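Local structure of serine-tRNA ligase (Naegleria fowleri, 6BLJ) at residues A[314-319]-A[329-334]; A[335-340]-A[440-445]; A[253-258]-A[284-289]. The protein probably attaches serine to its cognate tRNA in the cytosol, activating the amino acid with ATP through a seryl-adenylate, as class II synthetases do. All blocks are in the same frame, centred on the assembly; numbering follows the deposited sequence. Where two conformers were deposited one is given.

Contact 1 of 3, residues A[314-319]-A[329-334]; sequences RKEVGA and RVHQFE. With AMP (adenosine monophosphate), chain D.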
loop_
_atom_site.group_PDB
_atom_site.type_symbol
_atom_site.label_atom_id
_atom_site.label_comp_id
_atom_site.label_asym_id
_atom_site.label_seq_id
_atom_site.Cartn_x
_atom_site.Cartn_y
_atom_site.Cartn_z
ATOM N N ARG A 314 -6.286 12.391 -2.318
ATOM C CA ARG A 314 -4.882 12.190 -1.986
ATOM C C ARG A 314 -4.751 11.551 -0.614
ATOM O O ARG A 314 -5.281 12.071 0.370
ATOM C CB ARG A 314 -4.122 13.514 -2.039
ATOM C CG ARG A 314 -4.164 14.125 -3.430
ATOM C CD ARG A 314 -3.189 15.224 -3.562
ATOM N NE ARG A 314 -3.281 15.840 -4.869
ATOM C CZ ARG A 314 -2.356 16.658 -5.346
ATOM N NH1 ARG A 314 -1.275 16.929 -4.606
ATOM N NH2 ARG A 314 -2.523 17.204 -6.543
ATOM N N LYS A 315 -4.012 10.439 -0.550
ATOM C CA LYS A 315 -3.871 9.716 0.704
ATOM C C LYS A 315 -3.021 10.496 1.714
ATOM O O LYS A 315 -3.214 10.341 2.921
ATOM C CB LYS A 315 -3.264 8.334 0.454
ATOM C CG LYS A 315 -4.145 7.402 -0.393
ATOM C CD LYS A 315 -3.651 5.960 -0.295
ATOM C CE LYS A 315 -2.205 5.865 -0.767
ATOM N NZ LYS A 315 -1.817 4.461 -1.031
ATOM N N GLU A 316 -2.096 11.336 1.247
ATOM C CA GLU A 316 -1.247 12.149 2.138
ATOM C C GLU A 316 -0.523 11.283 3.172
ATOM O O GLU A 316 -0.345 11.675 4.330
ATOM C CB GLU A 316 -2.066 13.241 2.840
ATOM C CG GLU A 316 -2.711 14.243 1.875
ATOM C CD GLU A 316 -1.670 15.054 1.146
ATOM O OE1 GLU A 316 -0.665 15.402 1.801
ATOM O OE2 GLU A 316 -1.854 15.341 -0.065
ATOM N N VAL A 317 -0.089 10.097 2.751
ATOM C CA VAL A 317 0.562 9.184 3.692
ATOM C C VAL A 317 1.830 9.808 4.270
ATOM O O VAL A 317 2.133 9.634 5.456
ATOM C CB VAL A 317 0.841 7.824 3.026
ATOM C CG1 VAL A 317 1.724 6.953 3.936
ATOM C CG2 VAL A 317 -0.470 7.112 2.801
ATOM N N GLY A 318 2.596 10.526 3.449
ATOM C CA GLY A 318 3.799 11.165 3.954
ATOM C C GLY A 318 3.571 12.346 4.894
ATOM O O GLY A 318 4.535 12.805 5.519
ATOM N N ALA A 319 2.339 12.840 5.023
ATOM C CA ALA A 319 2.100 14.098 5.718
ATOM C C ALA A 319 1.295 13.926 6.994
ATOM O O ALA A 319 0.728 14.902 7.496
ATOM C CB ALA A 319 1.405 15.102 4.796
ATOM N N ARG A 329 -5.200 20.946 4.289
ATOM C CA ARG A 329 -4.664 19.707 3.732
ATOM C C ARG A 329 -5.652 18.600 4.052
ATOM O O ARG A 329 -5.769 18.188 5.215
ATOM C CB ARG A 329 -3.283 19.384 4.315
ATOM C CG ARG A 329 -2.680 18.100 3.755
ATOM C CD ARG A 329 -1.367 17.745 4.451
ATOM N NE ARG A 329 -0.381 18.813 4.326
ATOM C CZ ARG A 329 0.403 18.989 3.267
ATOM N NH1 ARG A 329 0.334 18.150 2.238
ATOM N NH2 ARG A 329 1.265 20.000 3.240
ATOM N N VAL A 330 -6.329 18.097 3.020
ATOM C CA VAL A 330 -7.387 17.110 3.161
ATOM C C VAL A 330 -7.139 15.982 2.158
ATOM O O VAL A 330 -6.217 16.043 1.350
ATOM C CB VAL A 330 -8.779 17.740 2.964
ATOM C CG1 VAL A 330 -9.130 18.641 4.151
ATOM C CG2 VAL A 330 -8.814 18.555 1.657
ATOM N N HIS A 331 -7.975 14.938 2.232
ATOM C CA HIS A 331 -7.941 13.838 1.275
ATOM C C HIS A 331 -8.836 14.072 0.067
ATOM O O HIS A 331 -8.719 13.326 -0.909
ATOM C CB HIS A 331 -8.371 12.517 1.926
ATOM C CG HIS A 331 -7.527 12.108 3.090
ATOM N ND1 HIS A 331 -6.184 11.823 2.974
ATOM C CD2 HIS A 331 -7.845 11.904 4.392
ATOM C CE1 HIS A 331 -5.708 11.472 4.158
ATOM N NE2 HIS A 331 -6.692 11.523 5.037
ATOM N N GLN A 332 -9.707 15.086 0.116
ATOM C CA GLN A 332 -10.740 15.304 -0.893
ATOM C C GLN A 332 -10.951 16.800 -1.080
ATOM O O GLN A 332 -11.313 17.498 -0.125
ATOM C CB GLN A 332 -12.045 14.621 -0.456
ATOM C CG GLN A 332 -13.257 14.864 -1.336
ATOM C CD GLN A 332 -14.539 14.374 -0.660
ATOM O OE1 GLN A 332 -14.593 13.264 -0.134
ATOM N NE2 GLN A 332 -15.554 15.218 -0.637
ATOM N N PHE A 333 -10.747 17.288 -2.304
ATOM C CA PHE A 333 -10.945 18.707 -2.590
ATOM C C PHE A 333 -11.189 18.893 -4.086
ATOM O O PHE A 333 -10.778 18.066 -4.912
ATOM C CB PHE A 333 -9.732 19.533 -2.114
ATOM C CG PHE A 333 -8.419 19.129 -2.766
ATOM C CD1 PHE A 333 -7.674 18.078 -2.256
ATOM C CD2 PHE A 333 -7.938 19.800 -3.882
ATOM C CE1 PHE A 333 -6.452 17.701 -2.839
ATOM C CE2 PHE A 333 -6.730 19.425 -4.478
ATOM C CZ PHE A 333 -5.984 18.366 -3.942
ATOM N N GLU A 334 -11.875 19.986 -4.433
ATOM C CA GLU A 334 -12.071 20.325 -5.840
ATOM C C GLU A 334 -10.956 21.232 -6.320
ATOM O O GLU A 334 -10.431 22.055 -5.562
ATOM C CB GLU A 334 -13.425 21.009 -6.095
ATOM C CG GLU A 334 -14.603 20.049 -6.071
ATOM C CD GLU A 334 -14.924 19.543 -4.659
ATOM O OE1 GLU A 334 -15.090 20.388 -3.741
ATOM O OE2 GLU A 334 -15.029 18.313 -4.474
HETATM P P AMP D . 0.230 19.668 -6.356
HETATM O O1P AMP D . 0.841 18.839 -5.225
HETATM O O2P AMP D . -0.473 18.973 -7.455
HETATM O O3P AMP D . 1.289 20.637 -6.862
HETATM O "O5'" AMP D . -0.867 20.582 -5.651
HETATM C "C5'" AMP D . -1.551 21.603 -6.366
HETATM C "C4'" AMP D . -2.363 22.464 -5.421
HETATM O "O4'" AMP D . -3.483 21.702 -4.901
HETATM C "C3'" AMP D . -1.630 22.938 -4.185
HETATM O "O3'" AMP D . -0.849 24.093 -4.426
HETATM C "C2'" AMP D . -2.751 23.164 -3.187
HETATM O "O2'" AMP D . -3.388 24.404 -3.443
HETATM C "C1'" AMP D . -3.716 22.038 -3.553
HETATM N N9 AMP D . -3.538 20.824 -2.720
HETATM C C8 AMP D . -2.559 19.875 -2.864
HETATM N N7 AMP D . -2.634 18.894 -1.993
HETATM C C5 AMP D . -3.741 19.216 -1.226
HETATM C C6 AMP D . -4.358 18.577 -0.131
HETATM N N6 AMP D . -3.958 17.398 0.374
HETATM N N1 AMP D . -5.427 19.183 0.428
HETATM C C2 AMP D . -5.864 20.334 -0.097
HETATM N N3 AMP D . -5.384 21.016 -1.141
HETATM C C4 AMP D . -4.309 20.408 -1.661
#
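Part of the AMP site of a class II synthetase core is formed here: R314 with F333 and E316 with R329 meet across the contact, and R314, E316 and F333 all touch the nucleotide. R314 runs extended from CG to NE, and its end faces the phosphate: NH1 donates to AMP O1P at 2.9 Å and NH2 to AMP O2P in a nearly straight bond (175°). NE stands at the edge of the F333 ring, 3.8 Å from CZ, the two planes inclined by 59°, and is itself bonded to the backbone oxygen of A282. One face of that ring lies against the adenine, with CZ 3.5 Å from AMP C4. The base is read at its N1/N6 edge: V330 N donates to AMP N1, while N6 gives bonds to V330 O and to E316 OE2. The other carboxylate oxygen, OE1, receives R329 NH1 at 3.0 Å, from above its plane, and R329 has a second carboxylate partner in D323. Next to the pocket, H331 ND1 donates to R314 O at 2.8 Å, in the plane of both ring and carbonyl, and R314 N returns a bond to H331 O. An arginine on the phosphate and a phenylalanine with its face against adenine are typical of class II motif 2.

Contact 2 of 3, residues A[335-340]-A[440-445]; sequences KIEQFV and MLNSTL. With AMP (adenosine monophosphate), chain D.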
loop_
_atom_site.group_PDB
_atom_site.type_symbol
_atom_site.label_atom_id
_atom_site.label_comp_id
_atom_site.label_asym_id
_atom_site.label_seq_id
_atom_site.Cartn_x
_atom_site.Cartn_y
_atom_site.Cartn_z
ATOM N N LYS A 335 -10.583 21.070 -7.590
ATOM C CA LYS A 335 -9.495 21.866 -8.140
ATOM C C LYS A 335 -9.768 22.185 -9.607
ATOM O O LYS A 335 -10.142 21.304 -10.393
ATOM C CB LYS A 335 -8.137 21.151 -7.977
ATOM C CG LYS A 335 -6.953 21.976 -8.543
ATOM C CD LYS A 335 -5.577 21.438 -8.115
ATOM C CE LYS A 335 -5.289 20.002 -8.578
ATOM N NZ LYS A 335 -5.501 19.796 -10.041
ATOM N N ILE A 336 -9.591 23.451 -9.963
ATOM C CA ILE A 336 -9.632 23.897 -11.353
ATOM C C ILE A 336 -8.195 24.013 -11.832
ATOM O O ILE A 336 -7.376 24.701 -11.201
ATOM C CB ILE A 336 -10.362 25.242 -11.496
ATOM C CG1 ILE A 336 -11.738 25.192 -10.810
ATOM C CG2 ILE A 336 -10.434 25.653 -12.978
ATOM C CD1 ILE A 336 -12.666 24.125 -11.312
ATOM N N GLU A 337 -7.891 23.341 -12.938
ATOM C CA GLU A 337 -6.533 23.105 -13.405
ATOM C C GLU A 337 -6.355 23.657 -14.818
ATOM O O GLU A 337 -7.245 23.510 -15.669
ATOM C CB GLU A 337 -6.231 21.584 -13.371
ATOM C CG GLU A 337 -4.824 21.183 -13.807
ATOM C CD GLU A 337 -3.791 21.379 -12.702
ATOM O OE1 GLU A 337 -4.162 21.825 -11.589
ATOM O OE2 GLU A 337 -2.605 21.067 -12.942
ATOM N N GLN A 338 -5.228 24.337 -15.053
ATOM C CA GLN A 338 -4.789 24.673 -16.406
ATOM C C GLN A 338 -3.946 23.530 -16.955
ATOM O O GLN A 338 -3.029 23.058 -16.277
ATOM C CB GLN A 338 -3.952 25.950 -16.444
ATOM C CG GLN A 338 -4.594 27.217 -15.904
ATOM C CD GLN A 338 -3.600 28.382 -15.934
ATOM O OE1 GLN A 338 -3.329 28.935 -16.984
ATOM N NE2 GLN A 338 -3.050 28.737 -14.778
ATOM N N PHE A 339 -4.250 23.097 -18.177
ATOM C CA PHE A 339 -3.509 22.027 -18.844
ATOM C C PHE A 339 -3.329 22.410 -20.308
ATOM O O PHE A 339 -4.313 22.732 -20.984
ATOM C CB PHE A 339 -4.244 20.678 -18.721
ATOM C CG PHE A 339 -3.445 19.498 -19.238
ATOM C CD1 PHE A 339 -3.389 19.213 -20.604
ATOM C CD2 PHE A 339 -2.744 18.688 -18.362
ATOM C CE1 PHE A 339 -2.648 18.142 -21.077
ATOM C CE2 PHE A 339 -1.998 17.610 -18.824
ATOM C CZ PHE A 339 -1.945 17.337 -20.184
ATOM N N VAL A 340 -2.086 22.412 -20.801
ATOM C CA VAL A 340 -1.807 22.874 -22.159
ATOM C C VAL A 340 -0.874 21.908 -22.880
ATOM O O VAL A 340 0.133 21.462 -22.318
ATOM C CB VAL A 340 -1.207 24.295 -22.171
ATOM C CG1 VAL A 340 -1.042 24.786 -23.626
ATOM C CG2 VAL A 340 -2.095 25.268 -21.390
ATOM N N MET A 440 3.946 19.267 -22.854
ATOM C CA MET A 440 2.796 19.382 -21.974
ATOM C C MET A 440 3.161 20.173 -20.725
ATOM O O MET A 440 4.244 19.992 -20.150
ATOM C CB MET A 440 2.257 18.002 -21.555
ATOM C CG MET A 440 1.261 17.371 -22.508
ATOM S SD MET A 440 0.812 15.710 -21.929
ATOM C CE MET A 440 -0.513 15.373 -23.083
ATOM N N LEU A 441 2.231 21.024 -20.299
ATOM C CA LEU A 441 2.354 21.836 -19.093
ATOM C C LEU A 441 1.080 21.729 -18.267
ATOM O O LEU A 441 -0.007 21.481 -18.801
ATOM C CB LEU A 441 2.590 23.322 -19.421
ATOM C CG LEU A 441 3.759 23.665 -20.352
ATOM C CD1 LEU A 441 3.280 23.732 -21.792
ATOM C CD2 LEU A 441 4.393 24.984 -19.907
ATOM N N ASN A 442 1.212 21.954 -16.957
ATOM C CA ASN A 442 0.040 22.069 -16.103
ATOM C C ASN A 442 0.292 23.112 -15.024
ATOM O O ASN A 442 1.429 23.336 -14.606
ATOM C CB ASN A 442 -0.327 20.735 -15.434
ATOM C CG ASN A 442 0.691 20.310 -14.394
ATOM O OD1 ASN A 442 1.713 19.717 -14.716
ATOM N ND2 ASN A 442 0.415 20.624 -13.138
ATOM N N SER A 443 -0.789 23.747 -14.584
ATOM C CA SER A 443 -0.749 24.711 -13.496
ATOM C C SER A 443 -2.094 24.755 -12.792
ATOM O O SER A 443 -3.129 24.913 -13.443
ATOM C CB SER A 443 -0.400 26.119 -13.994
ATOM O OG SER A 443 -0.383 27.013 -12.889
ATOM N N THR A 444 -2.069 24.650 -11.469
ATOM C CA THR A 444 -3.249 24.972 -10.684
ATOM C C THR A 444 -3.810 26.325 -11.094
ATOM O O THR A 444 -3.062 27.275 -11.322
ATOM C CB THR A 444 -2.913 25.061 -9.197
ATOM O OG1 THR A 444 -1.960 24.056 -8.837
ATOM C CG2 THR A 444 -4.204 24.963 -8.358
ATOM N N LEU A 445 -5.134 26.415 -11.195
ATOM C CA LEU A 445 -5.772 27.714 -11.044
ATOM C C LEU A 445 -6.227 27.889 -9.600
ATOM O O LEU A 445 -5.723 28.768 -8.896
ATOM C CB LEU A 445 -6.960 27.914 -12.002
ATOM C CG LEU A 445 -7.386 29.394 -12.071
ATOM C CD1 LEU A 445 -6.330 30.238 -12.816
ATOM C CD2 LEU A 445 -8.734 29.603 -12.708
HETATM P P AMP D . 0.230 19.668 -6.356
HETATM O O1P AMP D . 0.841 18.839 -5.225
HETATM O O2P AMP D . -0.473 18.973 -7.455
HETATM O O3P AMP D . 1.289 20.637 -6.862
HETATM O "O5'" AMP D . -0.867 20.582 -5.651
HETATM C "C5'" AMP D . -1.551 21.603 -6.366
HETATM C "C4'" AMP D . -2.363 22.464 -5.421
HETATM O "O4'" AMP D . -3.483 21.702 -4.901
HETATM C "C3'" AMP D . -1.630 22.938 -4.185
HETATM O "O3'" AMP D . -0.849 24.093 -4.426
HETATM C "C2'" AMP D . -2.751 23.164 -3.187
HETATM O "O2'" AMP D . -3.388 24.404 -3.443
HETATM C "C1'" AMP D . -3.716 22.038 -3.553
HETATM N N9 AMP D . -3.538 20.824 -2.720
HETATM C C8 AMP D . -2.559 19.875 -2.864
HETATM N N7 AMP D . -2.634 18.894 -1.993
HETATM C C5 AMP D . -3.741 19.216 -1.226
HETATM C C6 AMP D . -4.358 18.577 -0.131
HETATM N N6 AMP D . -3.958 17.398 0.374
HETATM N N1 AMP D . -5.427 19.183 0.428
HETATM C C2 AMP D . -5.864 20.334 -0.097
HETATM N N3 AMP D . -5.384 21.016 -1.141
HETATM C C4 AMP D . -4.309 20.408 -1.661
HETATM O O HOH W 1 -2.528 21.846 -9.807
#
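Backbone pairing between K335-V340 and M440-L445 is antiparallel. Q338 with S443 and V340 with L441 are the hydrogen-bonded pairs, and E337 with T444 and F339 with N442 are the non-hydrogen-bonded ones; L445 N, at the corner of its strand, adds a bond to I336 O at 2.8 Å. The polar side chains meet on the face that carries E337. A chi1 of -179° sets E337 CG trans to the backbone N, and the bend at chi2 turns the carboxylate toward N442 and T444. There OE2 takes N442 ND2 at 3.1 Å, nearly along the C-O bond, with carboxylate and amide planes only 21° apart. OE1 receives K335 NZ at 2.9 Å from above the plane, a salt bridge within one strand; K335 NZ also bonds T283 OG1. Apolar packing is lighter: M440 SD sits at the edge of the F339 ring, 3.6 Å from CZ, a Met-aromatic contact, while the K335 and T444 side chains cross at about a right angle, CD 3.8 Å from CG2. Toward the nucleotide, K335 CD lies equally near AMP O4', and T444 OG1 approaches AMP C5' at 3.5 Å. Neighbouring antiparallel strands whose ends border the nucleotide belong to the class II synthetase fold.

Contact 3 of 3, residues A[253-258]-A[284-289]; sequences EQMKKV and SEQPIA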
loop_
_atom_site.group_PDB
_atom_site.type_symbol
_atom_site.label_atom_id
_atom_site.label_comp_id
_atom_site.label_asym_id
_atom_site.label_seq_id
_atom_site.Cartn_x
_atom_site.Cartn_y
_atom_site.Cartn_z
ATOM N N GLU A 253 -3.352 0.701 -15.564
ATOM C CA GLU A 253 -2.437 0.810 -16.688
ATOM C C GLU A 253 -2.452 2.213 -17.281
ATOM O O GLU A 253 -1.412 2.675 -17.763
ATOM C CB GLU A 253 -2.745 -0.257 -17.738
ATOM C CG GLU A 253 -2.351 -1.682 -17.292
ATOM C CD GLU A 253 -0.913 -1.784 -16.770
ATOM O OE1 GLU A 253 0.025 -1.293 -17.438
ATOM O OE2 GLU A 253 -0.720 -2.349 -15.674
ATOM N N GLN A 254 -3.584 2.916 -17.218
ATOM C CA GLN A 254 -3.611 4.298 -17.685
ATOM C C GLN A 254 -2.860 5.206 -16.720
ATOM O O GLN A 254 -2.079 6.069 -17.140
ATOM C CB GLN A 254 -5.074 4.736 -17.843
ATOM C CG GLN A 254 -5.809 4.001 -18.966
ATOM C CD GLN A 254 -5.487 4.563 -20.329
ATOM O OE1 GLN A 254 -5.638 5.765 -20.548
ATOM N NE2 GLN A 254 -5.069 3.706 -21.260
ATOM N N MET A 255 -3.088 5.031 -15.415
ATOM C CA MET A 255 -2.397 5.866 -14.434
ATOM C C MET A 255 -0.880 5.680 -14.518
ATOM O O MET A 255 -0.118 6.639 -14.343
ATOM C CB MET A 255 -2.910 5.553 -13.025
ATOM C CG MET A 255 -2.299 6.427 -11.909
ATOM S SD MET A 255 -2.743 8.173 -12.103
ATOM C CE MET A 255 -4.377 8.179 -11.344
ATOM N N LYS A 256 -0.418 4.460 -14.807
ATOM C CA LYS A 256 1.026 4.242 -14.907
ATOM C C LYS A 256 1.667 5.046 -16.039
ATOM O O LYS A 256 2.879 5.294 -16.000
ATOM C CB LYS A 256 1.317 2.747 -15.087
ATOM C CG LYS A 256 1.360 1.998 -13.761
ATOM C CD LYS A 256 1.094 0.509 -13.898
ATOM C CE LYS A 256 2.242 -0.227 -14.556
ATOM N NZ LYS A 256 1.963 -1.699 -14.653
ATOM N N LYS A 257 0.883 5.483 -17.030
ATOM C CA LYS A 257 1.419 6.284 -18.126
ATOM C C LYS A 257 1.555 7.765 -17.798
ATOM O O LYS A 257 2.218 8.483 -18.558
ATOM C CB LYS A 257 0.538 6.141 -19.371
ATOM C CG LYS A 257 0.367 4.706 -19.893
ATOM C CD LYS A 257 -0.607 4.663 -21.076
ATOM C CE LYS A 257 -0.797 3.249 -21.650
ATOM N NZ LYS A 257 0.421 2.793 -22.379
ATOM N N VAL A 258 0.946 8.253 -16.713
ATOM C CA VAL A 258 0.921 9.686 -16.428
ATOM C C VAL A 258 1.494 10.043 -15.063
ATOM O O VAL A 258 1.535 11.225 -14.722
ATOM C CB VAL A 258 -0.512 10.252 -16.545
ATOM C CG1 VAL A 258 -1.118 9.965 -17.912
ATOM C CG2 VAL A 258 -1.404 9.692 -15.422
ATOM N N SER A 284 -6.931 16.506 -11.942
ATOM C CA SER A 284 -7.469 16.301 -13.286
ATOM C C SER A 284 -6.370 16.258 -14.337
ATOM O O SER A 284 -6.624 15.820 -15.467
ATOM C CB SER A 284 -8.494 17.394 -13.654
ATOM O OG SER A 284 -7.909 18.693 -13.622
ATOM N N GLU A 285 -5.155 16.678 -13.994
ATOM C CA GLU A 285 -4.065 16.603 -14.961
ATOM C C GLU A 285 -3.793 15.160 -15.392
ATOM O O GLU A 285 -3.398 14.906 -16.541
ATOM C CB GLU A 285 -2.824 17.254 -14.346
ATOM C CG GLU A 285 -1.615 17.191 -15.209
ATOM C CD GLU A 285 -0.577 16.295 -14.616
ATOM O OE1 GLU A 285 -0.152 16.574 -13.467
ATOM O OE2 GLU A 285 -0.213 15.309 -15.291
ATOM N N GLN A 286 -4.021 14.196 -14.484
ATOM C CA GLN A 286 -3.784 12.792 -14.819
ATOM C C GLN A 286 -4.733 12.279 -15.902
ATOM O O GLN A 286 -4.245 11.723 -16.903
ATOM C CB GLN A 286 -3.829 11.948 -13.533
ATOM C CG GLN A 286 -2.576 12.166 -12.641
ATOM C CD GLN A 286 -2.780 11.730 -11.182
ATOM O OE1 GLN A 286 -3.912 11.553 -10.717
ATOM N NE2 GLN A 286 -1.680 11.540 -10.469
ATOM N N PRO A 287 -6.066 12.397 -15.781
ATOM C CA PRO A 287 -6.920 11.938 -16.891
ATOM C C PRO A 287 -6.830 12.817 -18.131
ATOM O O PRO A 287 -6.988 12.311 -19.252
ATOM C CB PRO A 287 -8.338 11.965 -16.289
ATOM C CG PRO A 287 -8.263 12.980 -15.163
ATOM C CD PRO A 287 -6.867 12.774 -14.594
ATOM N N ILE A 288 -6.583 14.117 -17.979
ATOM C CA ILE A 288 -6.487 14.964 -19.164
ATOM C C ILE A 288 -5.238 14.612 -19.972
ATOM O O ILE A 288 -5.246 14.667 -21.208
ATOM C CB ILE A 288 -6.524 16.454 -18.771
ATOM C CG1 ILE A 288 -7.894 16.813 -18.163
ATOM C CG2 ILE A 288 -6.257 17.343 -19.990
ATOM C CD1 ILE A 288 -7.926 18.198 -17.544
ATOM N N ALA A 289 -4.139 14.272 -19.290
ATOM C CA ALA A 289 -2.967 13.757 -19.992
ATOM C C ALA A 289 -3.294 12.460 -20.722
ATOM O O ALA A 289 -3.004 12.318 -21.913
ATOM C CB ALA A 289 -1.809 13.544 -19.009
HETATM O O HOH W 2 0.737 12.431 -11.773
#
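V258, just beyond helix 252-256, packs against the first turn of helix 285-290, and here the contact is tight. Its CG1 touches two residues at once, 3.7 Å from Q286 O and 3.8 Å from A289 CB. The other branch, CG2, rests at 3.8 Å on Q286 CB; chi1 of -56° turns CG1 toward A289 and CG2 toward the Q286 side chain. Beside it M255, bent at chi2 and chi3, folds its thioether alongside the extended Q286 chain. SD comes within 3.7 Å of Q286 CD, and CE within 3.5 Å of OE1. That oxygen is held by the backbone N of A282, which restrains the amide, and M250 of strand 249-251 packs against M255, V258 and Q286 alike. No direct hydrogen bond joins the segments anywhere; on the looser, polar side a single water spans them, accepting from Q286 NE2 at 2.9 Å and donating to V258 O over a longer 3.3 Å. At the exposed outer side of helix 252-256, K256 NZ bonds the syn lone pair of E253 OE2 in one of two E253 conformers, away from the partner helix. The chemistry implies an interface held by methyl and thioether packing, with one water linking Q286 NE2 and V258 O at its margin.

Contacts 1 and 2 follow each other along strand 332-342, their centres about 19 Å apart, and both touch AMP: contact 1 holds its phosphate and adenine, while contact 2 lies beside its ribose. Contact 3 packs against the sheet through F339 and E337, its centre about 14 Å from that of contact 2. F339 CD1 is 3.5 Å from I288 CG2, and E337 CB is 3.4 Å from S284 OG. Contact 3 does not touch contact 1, the nearest atoms being about 7 Å apart, yet the E285 side chain comes to about 6 Å from AMP. Contacts 1 and 3 each also reach the second subunit.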